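PDB 5FQ8: BT_2262 (uncharacterised lipoprotein) from Bacteroides thetaiotaomicron, which is of unknown function but, as a Bacteroides lipoprotein pairing an Ig-like domain with a BT_2262-like C-terminal domain, probably works at the cell surface. Local coordinates for residues Val34-Tyr39 / Phe81-Tyr86; Val87-Ala92 / Met126-Phe131; Asp135-Trp140 / Trp196-Ala201. All coordinates share one frame; numbering follows the deposited sequence.

Interaction 1: residues Val34-Tyr39 / Phe81-Tyr86; sequences VEPGYY and FTRTVY
The guanidinium of Arg83 reaches the 34-39 segment at three consecutive residues, showing how one long side chain can satisfy several acceptors. Arg83 NH1 forms a salt bridge with Glu35 OE2 at 2.6 Å, the hydrogen bond within it weak because the N-H is bent away from the oxygen (129°). Arg83 NH2 gives Gly37 O a longer, weak bond of 3.3 Å that is nearly straight (173°). Both oxygens lie at the edge of the guanidinium, whereas Pro36 takes a face, Pro36 CG lying over the centre of the group, 3.5 Å from Arg83 CZ. With Arg83 extended until it bends at chi3 (-90°), the flat end is turned across the proline ring. Glu35 OE2 also accepts from Gly37 N (3.1 Å), on the anti side of the carboxylate, while OE1 is bonded to Tyr69 OH. Arg83 NE is satisfied by Asp22 O. An alanine at Arg83 is likely to leave the Glu35 carboxylate without its countercharge and uncover the Pro36 ring. Phe81 turns the edge of its ring, at CZ, to Tyr38 CB, 3.8 Å away. The contact ties the loop leading into strand 38-42, in one sheet of the Ig-like domain, to strand 78-87 of the other, between strands 24-27 and 63-72.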
loop_
_atom_site.group_PDB
_atom_site.type_symbol
_atom_site.label_atom_id
_atom_site.label_comp_id
_atom_site.label_asym_id
_atom_site.label_seq_id
_atom_site.Cartn_x
_atom_site.Cartn_y
_atom_site.Cartn_z
ATOM N N VAL G 34 24.606 59.975 -30.229
ATOM C CA VAL G 34 23.157 59.896 -30.183
ATOM C C VAL G 34 22.771 58.813 -29.195
ATOM O O VAL G 34 23.222 57.668 -29.311
ATOM C CB VAL G 34 22.568 59.598 -31.569
ATOM C CG1 VAL G 34 21.052 59.644 -31.506
ATOM C CG2 VAL G 34 23.097 60.581 -32.584
ATOM N N GLU G 35 21.929 59.167 -28.238
ATOM C CA GLU G 35 21.481 58.243 -27.211
ATOM C C GLU G 35 20.767 57.052 -27.836
ATOM O O GLU G 35 19.690 57.215 -28.413
ATOM C CB GLU G 35 20.565 58.974 -26.227
ATOM C CG GLU G 35 19.903 58.082 -25.199
ATOM C CD GLU G 35 20.894 57.272 -24.408
ATOM O OE1 GLU G 35 21.872 57.845 -23.901
ATOM O OE2 GLU G 35 20.698 56.053 -24.293
ATOM N N PRO G 36 21.331 55.848 -27.744
ATOM C CA PRO G 36 20.668 54.675 -28.339
ATOM C C PRO G 36 19.294 54.377 -27.773
ATOM O O PRO G 36 18.443 53.855 -28.501
ATOM C CB PRO G 36 21.653 53.541 -28.040
ATOM C CG PRO G 36 22.958 54.209 -27.867
ATOM C CD PRO G 36 22.654 55.513 -27.208
ATOM N N GLY G 37 19.049 54.668 -26.504
ATOM C CA GLY G 37 17.738 54.528 -25.905
ATOM C C GLY G 37 17.730 53.551 -24.742
ATOM O O GLY G 37 18.669 52.795 -24.509
ATOM N N TYR G 38 16.618 53.577 -24.021
ATOM C CA TYR G 38 16.425 52.715 -22.863
ATOM C C TYR G 38 14.951 52.743 -22.490
ATOM O O TYR G 38 14.217 53.658 -22.871
ATOM C CB TYR G 38 17.286 53.158 -21.680
ATOM C CG TYR G 38 17.170 54.629 -21.401
ATOM C CD1 TYR G 38 16.182 55.117 -20.572
ATOM C CD2 TYR G 38 18.042 55.530 -21.984
ATOM C CE1 TYR G 38 16.067 56.456 -20.333
ATOM C CE2 TYR G 38 17.936 56.864 -21.746
ATOM C CZ TYR G 38 16.949 57.325 -20.921
ATOM O OH TYR G 38 16.847 58.670 -20.684
ATOM N N TYR G 39 14.531 51.730 -21.736
ATOM C CA TYR G 39 13.154 51.625 -21.274
ATOM C C TYR G 39 13.125 51.273 -19.796
ATOM O O TYR G 39 13.829 50.360 -19.358
ATOM C CB TYR G 39 12.381 50.571 -22.074
ATOM C CG TYR G 39 11.006 50.306 -21.524
ATOM C CD1 TYR G 39 9.968 51.190 -21.755
ATOM C CD2 TYR G 39 10.749 49.180 -20.763
ATOM C CE1 TYR G 39 8.713 50.959 -21.248
ATOM C CE2 TYR G 39 9.498 48.939 -20.253
ATOM C CZ TYR G 39 8.483 49.832 -20.498
ATOM O OH TYR G 39 7.230 49.593 -19.990
ATOM N N PHE G 81 22.468 50.262 -15.340
ATOM C CA PHE G 81 23.320 49.650 -16.354
ATOM C C PHE G 81 24.311 50.692 -16.853
ATOM O O PHE G 81 24.084 51.895 -16.731
ATOM C CB PHE G 81 22.505 49.032 -17.508
ATOM C CG PHE G 81 21.788 50.024 -18.389
ATOM C CD1 PHE G 81 22.437 50.649 -19.436
ATOM C CD2 PHE G 81 20.445 50.270 -18.219
ATOM C CE1 PHE G 81 21.774 51.536 -20.263
ATOM C CE2 PHE G 81 19.780 51.153 -19.044
ATOM C CZ PHE G 81 20.449 51.788 -20.068
ATOM N N THR G 82 25.429 50.218 -17.400
ATOM C CA THR G 82 26.500 51.087 -17.874
ATOM C C THR G 82 26.619 51.046 -19.386
ATOM O O THR G 82 26.452 49.991 -20.001
ATOM C CB THR G 82 27.854 50.694 -17.292
ATOM O OG1 THR G 82 27.698 50.308 -15.927
ATOM C CG2 THR G 82 28.801 51.874 -17.371
ATOM N N ARG G 83 26.936 52.193 -19.974
ATOM C CA ARG G 83 27.268 52.288 -21.385
ATOM C C ARG G 83 28.563 53.072 -21.516
ATOM O O ARG G 83 28.677 54.175 -20.977
ATOM C CB ARG G 83 26.148 52.955 -22.176
ATOM C CG ARG G 83 26.333 52.894 -23.670
ATOM C CD ARG G 83 25.168 53.554 -24.339
ATOM N NE ARG G 83 24.092 52.613 -24.611
ATOM C CZ ARG G 83 22.806 52.936 -24.584
ATOM N NH1 ARG G 83 22.442 54.165 -24.268
ATOM N NH2 ARG G 83 21.888 52.034 -24.860
ATOM N N THR G 84 29.531 52.501 -22.229
ATOM C CA THR G 84 30.863 53.072 -22.373
ATOM C C THR G 84 31.074 53.568 -23.794
ATOM O O THR G 84 30.904 52.806 -24.748
ATOM C CB THR G 84 31.927 52.035 -22.034
ATOM O OG1 THR G 84 31.621 51.433 -20.775
ATOM C CG2 THR G 84 33.276 52.698 -21.958
ATOM N N VAL G 85 31.466 54.830 -23.935
ATOM C CA VAL G 85 31.647 55.455 -25.236
ATOM C C VAL G 85 33.112 55.819 -25.398
ATOM O O VAL G 85 33.686 56.471 -24.523
ATOM C CB VAL G 85 30.758 56.699 -25.393
ATOM C CG1 VAL G 85 31.075 57.409 -26.678
ATOM C CG2 VAL G 85 29.312 56.301 -25.369
ATOM N N TYR G 86 33.707 55.404 -26.517
ATOM C CA TYR G 86 35.111 55.641 -26.821
ATOM C C TYR G 86 35.253 56.590 -28.005
ATOM O O TYR G 86 34.462 56.556 -28.949
ATOM C CB TYR G 86 35.835 54.333 -27.141
ATOM C CG TYR G 86 35.729 53.255 -26.089
ATOM C CD1 TYR G 86 34.657 52.374 -26.079
ATOM C CD2 TYR G 86 36.719 53.092 -25.131
ATOM C CE1 TYR G 86 34.563 51.373 -25.132
ATOM C CE2 TYR G 86 36.633 52.094 -24.182
ATOM C CZ TYR G 86 35.552 51.239 -24.187
ATOM O OH TYR G 86 35.457 50.244 -23.248
#

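Interaction 2: residues Val87-Ala92 / Met126-Phe131; sequences VADNTA and MEPGIF
Asp89 OD2, which lies beside the Pro128 ring, accepts a hydrogen bond from Thr91 OG1 at 3.1 Å, the hydroxyl arriving nearly in line with the carboxylate C-O bond. This bond is local to the 87-92 segment, and both side chains face the turn of segment 126-131. With chi1 of Thr91 at -64°, the hydroxyl turns back to Asp89 while the methyl Thr91 CG2 rests 3.9 Å from Pro128 CB. The proline is touched twice, since Pro128 CG also sits 3.7 Å from Asp89 OD2. The other carboxylate oxygen, Asp89 OD1, passes over the backbone of the turn, 3.5 Å from Glu127 CA. There it faces Met126 O, an acceptor like itself, and lies 4.4 Å from Glu127 OE1, so no hydrogen bond links the two segments through these side chains. The turn joins antiparallel strands 120-125 and 130-133, and Met126 N bonds to Ile130 O within it. Segment 87-92 leads from the last strand of the Ig-like domain toward strand 98-102, and Thr91 O is held by Gln125 NE2. Like charges and facing acceptors probably add no attraction, although the Thr91 hydroxyl offsets part of the charge, and cohesion across the contact probably rests on van der Waals packing against Pro128.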
loop_
_atom_site.group_PDB
_atom_site.type_symbol
_atom_site.label_atom_id
_atom_site.label_comp_id
_atom_site.label_asym_id
_atom_site.label_seq_id
_atom_site.Cartn_x
_atom_site.Cartn_y
_atom_site.Cartn_z
ATOM N N VAL G 87 36.290 57.424 -27.964
ATOM C CA VAL G 87 36.503 58.473 -28.955
ATOM C C VAL G 87 37.867 58.284 -29.610
ATOM O O VAL G 87 38.874 58.114 -28.914
ATOM C CB VAL G 87 36.396 59.870 -28.319
ATOM C CG1 VAL G 87 36.377 60.930 -29.389
ATOM C CG2 VAL G 87 35.156 59.961 -27.487
ATOM N N ALA G 88 37.903 58.351 -30.942
ATOM C CA ALA G 88 39.135 58.148 -31.695
ATOM C C ALA G 88 39.939 59.443 -31.779
ATOM O O ALA G 88 39.615 60.448 -31.147
ATOM C CB ALA G 88 38.817 57.597 -33.077
ATOM N N ASP G 89 41.006 59.431 -32.573
ATOM C CA ASP G 89 41.922 60.556 -32.665
ATOM C C ASP G 89 41.791 61.350 -33.954
ATOM O O ASP G 89 42.418 62.413 -34.061
ATOM C CB ASP G 89 43.369 60.059 -32.536
ATOM C CG ASP G 89 44.378 61.192 -32.436
ATOM O OD1 ASP G 89 44.606 61.680 -31.316
ATOM O OD2 ASP G 89 44.934 61.588 -33.480
ATOM N N ASN G 90 41.016 60.851 -34.926
ATOM C CA ASN G 90 40.722 61.496 -36.209
ATOM C C ASN G 90 41.803 61.225 -37.248
ATOM O O ASN G 90 41.502 61.130 -38.442
ATOM C CB ASN G 90 40.517 63.013 -36.054
ATOM C CG ASN G 90 39.197 63.480 -36.604
ATOM O OD1 ASN G 90 38.308 62.678 -36.890
ATOM N ND2 ASN G 90 39.052 64.789 -36.746
ATOM N N THR G 91 43.050 61.080 -36.802
ATOM C CA THR G 91 44.175 60.883 -37.709
ATOM C C THR G 91 44.086 59.547 -38.432
ATOM O O THR G 91 43.642 58.550 -37.868
ATOM C CB THR G 91 45.486 60.959 -36.932
ATOM O OG1 THR G 91 45.634 62.272 -36.381
ATOM C CG2 THR G 91 46.668 60.646 -37.839
ATOM N N ALA G 92 44.522 59.529 -39.689
ATOM C CA ALA G 92 44.467 58.319 -40.491
ATOM C C ALA G 92 45.450 57.273 -39.972
ATOM O O ALA G 92 46.433 57.581 -39.291
ATOM C CB ALA G 92 44.769 58.631 -41.955
ATOM N N MET G 126 44.144 57.007 -29.319
ATOM C CA MET G 126 44.104 58.231 -28.533
ATOM C C MET G 126 45.180 59.221 -28.942
ATOM O O MET G 126 45.144 60.372 -28.497
ATOM C CB MET G 126 44.264 57.900 -27.047
ATOM C CG MET G 126 44.292 56.406 -26.763
ATOM S SD MET G 126 45.260 55.956 -25.315
ATOM C CE MET G 126 44.486 56.963 -24.059
ATOM N N GLU G 127 46.135 58.786 -29.760
ATOM C CA GLU G 127 47.254 59.560 -30.275
ATOM C C GLU G 127 47.604 58.968 -31.628
ATOM O O GLU G 127 47.451 57.757 -31.819
ATOM C CB GLU G 127 48.467 59.503 -29.332
ATOM C CG GLU G 127 48.365 60.373 -28.090
ATOM C CD GLU G 127 48.713 61.826 -28.355
ATOM O OE1 GLU G 127 48.597 62.276 -29.515
ATOM O OE2 GLU G 127 49.117 62.520 -27.398
ATOM N N PRO G 128 48.099 59.779 -32.579
ATOM C CA PRO G 128 48.157 59.321 -33.973
ATOM C C PRO G 128 48.903 58.014 -34.139
ATOM O O PRO G 128 48.742 57.325 -35.149
ATOM C CB PRO G 128 48.880 60.466 -34.686
ATOM C CG PRO G 128 48.668 61.646 -33.805
ATOM C CD PRO G 128 48.714 61.105 -32.422
ATOM N N GLY G 129 49.703 57.654 -33.143
ATOM C CA GLY G 129 50.412 56.395 -33.186
ATOM C C GLY G 129 49.937 55.390 -32.160
ATOM O O GLY G 129 50.040 54.182 -32.380
ATOM N N ILE G 130 49.406 55.869 -31.042
ATOM C CA ILE G 130 49.121 55.031 -29.883
ATOM C C ILE G 130 47.647 54.651 -29.875
ATOM O O ILE G 130 46.773 55.494 -30.102
ATOM C CB ILE G 130 49.521 55.751 -28.579
ATOM C CG1 ILE G 130 51.019 56.061 -28.576
ATOM C CG2 ILE G 130 49.161 54.910 -27.374
ATOM C CD1 ILE G 130 51.382 57.422 -29.123
ATOM N N PHE G 131 47.366 53.378 -29.615
ATOM C CA PHE G 131 46.007 52.857 -29.592
ATOM C C PHE G 131 45.703 52.240 -28.235
ATOM O O PHE G 131 46.569 51.619 -27.618
ATOM C CB PHE G 131 45.800 51.800 -30.667
ATOM C CG PHE G 131 45.859 52.328 -32.067
ATOM C CD1 PHE G 131 47.037 52.816 -32.597
ATOM C CD2 PHE G 131 44.726 52.322 -32.859
ATOM C CE1 PHE G 131 47.082 53.300 -33.887
ATOM C CE2 PHE G 131 44.765 52.800 -34.149
ATOM C CZ PHE G 131 45.943 53.290 -34.666
#

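Interaction 3: residues Asp135-Trp140 / Trp196-Ala201; sequences DFLGGW and WTVAYA
Phe136 sets the edge of its ring over the face of the Trp196 indole, a T-shaped pair with planes at 82° and 5.5 Å between the centroids of the phenyl and the five-membered ring. Phe136 CD1 comes nearest, 4.0 Å from Trp196 CE2, and stands toward the rim of the indole. The same two residues meet a second time through polar atoms. Trp196 NE1 donates to Phe136 O over 2.6 Å, bent at 143°, so the indole N-H and the backbone carbonyl, both on buried residues, satisfy each other. Trp196 CG sits between its own backbone N and carbonyl carbon (chi1 65°), a torsion that carries the indole from the strand toward the loop. That loop is a type I beta turn from Asp135 to Gly138, and Asp135 begins it with an Asx turn, Asp135 OD1 accepting from Leu137 N at 3.0 Å and also bonded to Met153 N. The turn lies in the connection between strands 130-133 and 154-159 and packs on strand 193-200, these three strands all belonging to the large antiparallel sheet of the C-terminal domain. Further along the strand, Leu137 CD2 touches Val198 CG1 at 3.8 Å, the two side chains set nearly perpendicular. Met182 of strand 181-188 packs on both Phe136 and Trp196, and Phe206 of strand 204-211 lies against Leu137.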
loop_
_atom_site.group_PDB
_atom_site.type_symbol
_atom_site.label_atom_id
_atom_site.label_comp_id
_atom_site.label_asym_id
_atom_site.label_seq_id
_atom_site.Cartn_x
_atom_site.Cartn_y
_atom_site.Cartn_z
ATOM N N ASP G 135 41.497 44.516 -24.145
ATOM C CA ASP G 135 41.857 43.179 -23.685
ATOM C C ASP G 135 42.853 42.587 -24.680
ATOM O O ASP G 135 42.464 42.163 -25.773
ATOM C CB ASP G 135 40.620 42.298 -23.541
ATOM C CG ASP G 135 40.872 41.078 -22.684
ATOM O OD1 ASP G 135 42.040 40.828 -22.333
ATOM O OD2 ASP G 135 39.896 40.370 -22.365
ATOM N N PHE G 136 44.127 42.561 -24.295
ATOM C CA PHE G 136 45.126 41.878 -25.104
ATOM C C PHE G 136 44.882 40.384 -25.194
ATOM O O PHE G 136 45.485 39.731 -26.047
ATOM C CB PHE G 136 46.520 42.095 -24.535
ATOM C CG PHE G 136 47.268 43.228 -25.158
ATOM C CD1 PHE G 136 47.572 43.216 -26.502
ATOM C CD2 PHE G 136 47.699 44.291 -24.387
ATOM C CE1 PHE G 136 48.270 44.253 -27.071
ATOM C CE2 PHE G 136 48.398 45.329 -24.945
ATOM C CZ PHE G 136 48.685 45.314 -26.291
ATOM N N LEU G 137 44.049 39.822 -24.323
ATOM C CA LEU G 137 43.838 38.385 -24.282
ATOM C C LEU G 137 42.602 37.952 -25.048
ATOM O O LEU G 137 42.202 36.792 -24.940
ATOM C CB LEU G 137 43.735 37.900 -22.836
ATOM C CG LEU G 137 44.842 38.249 -21.844
ATOM C CD1 LEU G 137 44.529 37.657 -20.485
ATOM C CD2 LEU G 137 46.192 37.766 -22.326
ATOM N N GLY G 138 41.983 38.847 -25.810
ATOM C CA GLY G 138 40.826 38.455 -26.590
ATOM C C GLY G 138 39.702 37.873 -25.776
ATOM O O GLY G 138 38.863 37.147 -26.316
ATOM N N GLY G 139 39.663 38.166 -24.482
ATOM C CA GLY G 139 38.601 37.674 -23.627
ATOM C C GLY G 139 38.785 36.244 -23.169
ATOM O O GLY G 139 37.799 35.517 -23.052
ATOM N N TRP G 140 40.024 35.817 -22.911
ATOM C CA TRP G 140 40.233 34.461 -22.426
ATOM C C TRP G 140 39.771 34.316 -20.986
ATOM O O TRP G 140 39.382 33.221 -20.570
ATOM C CB TRP G 140 41.702 34.054 -22.555
ATOM C CG TRP G 140 42.053 32.829 -21.770
ATOM C CD1 TRP G 140 42.861 32.765 -20.678
ATOM C CD2 TRP G 140 41.586 31.496 -22.001
ATOM N NE1 TRP G 140 42.947 31.473 -20.225
ATOM C CE2 TRP G 140 42.168 30.673 -21.016
ATOM C CE3 TRP G 140 40.737 30.916 -22.947
ATOM C CZ2 TRP G 140 41.928 29.303 -20.950
ATOM C CZ3 TRP G 140 40.499 29.553 -22.879
ATOM C CH2 TRP G 140 41.089 28.765 -21.884
ATOM N N TRP G 196 48.474 38.864 -32.832
ATOM C CA TRP G 196 49.475 38.935 -31.781
ATOM C C TRP G 196 49.439 37.645 -30.987
ATOM O O TRP G 196 48.408 36.972 -30.911
ATOM C CB TRP G 196 49.282 40.156 -30.867
ATOM C CG TRP G 196 48.017 40.201 -30.038
ATOM C CD1 TRP G 196 47.734 39.463 -28.930
ATOM C CD2 TRP G 196 46.900 41.074 -30.231
ATOM N NE1 TRP G 196 46.504 39.799 -28.440
ATOM C CE2 TRP G 196 45.967 40.784 -29.225
ATOM C CE3 TRP G 196 46.591 42.055 -31.171
ATOM C CZ2 TRP G 196 44.746 41.447 -29.128
ATOM C CZ3 TRP G 196 45.379 42.707 -31.080
ATOM C CH2 TRP G 196 44.471 42.403 -30.064
ATOM N N THR G 197 50.594 37.287 -30.447
ATOM C CA THR G 197 50.705 36.266 -29.421
ATOM C C THR G 197 51.312 36.939 -28.207
ATOM O O THR G 197 52.286 37.687 -28.335
ATOM C CB THR G 197 51.568 35.088 -29.868
ATOM O OG1 THR G 197 52.883 35.556 -30.174
ATOM C CG2 THR G 197 50.972 34.419 -31.087
ATOM N N VAL G 198 50.720 36.701 -27.044
ATOM C CA VAL G 198 51.138 37.348 -25.810
ATOM C C VAL G 198 51.359 36.270 -24.761
ATOM O O VAL G 198 50.621 35.280 -24.711
ATOM C CB VAL G 198 50.102 38.397 -25.353
ATOM C CG1 VAL G 198 48.741 37.759 -25.155
ATOM C CG2 VAL G 198 50.573 39.106 -24.101
ATOM N N ALA G 199 52.400 36.446 -23.950
ATOM C CA ALA G 199 52.787 35.482 -22.930
ATOM C C ALA G 199 52.461 36.036 -21.549
ATOM O O ALA G 199 52.799 37.185 -21.241
ATOM C CB ALA G 199 54.275 35.148 -23.032
ATOM N N TYR G 200 51.819 35.217 -20.724
ATOM C CA TYR G 200 51.280 35.640 -19.441
ATOM C C TYR G 200 51.880 34.802 -18.309
ATOM O O TYR G 200 52.735 33.943 -18.528
ATOM C CB TYR G 200 49.752 35.553 -19.461
ATOM C CG TYR G 200 49.065 36.348 -18.378
ATOM C CD1 TYR G 200 49.401 37.675 -18.146
ATOM C CD2 TYR G 200 48.083 35.771 -17.588
ATOM C CE1 TYR G 200 48.782 38.401 -17.155
ATOM C CE2 TYR G 200 47.459 36.488 -16.597
ATOM C CZ TYR G 200 47.810 37.804 -16.388
ATOM O OH TYR G 200 47.191 38.527 -15.398
ATOM N N ALA G 201 51.397 35.076 -17.095
ATOM C CA ALA G 201 51.880 34.580 -15.808
ATOM C C ALA G 201 52.834 33.391 -15.857
ATOM O O ALA G 201 52.497 32.293 -15.406
ATOM C CB ALA G 201 50.689 34.217 -14.920
#

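The three contacts illustrate how chemistry follows position in a two-domain chain. Interaction 3 is the buried one, where aromatic and aliphatic groups dominate and one indole-carbonyl bond is the hydrogen bond between the two segments. Interactions 1 and 2 are surface contacts, although Arg83 in the first is buried, and use charge in contrasting ways: the first pairs opposite charges between a loop and a strand, the second brings acceptors together and relies on contact with a proline. The segments of interactions 1 and 2 adjoin in sequence, strand 78-87 running straight into the connection used by 87-92, while interactions 2 and 3 reach the same C-terminal sheet. Interactions 1 and 3 fall in different domains, their centres about 28 Å apart.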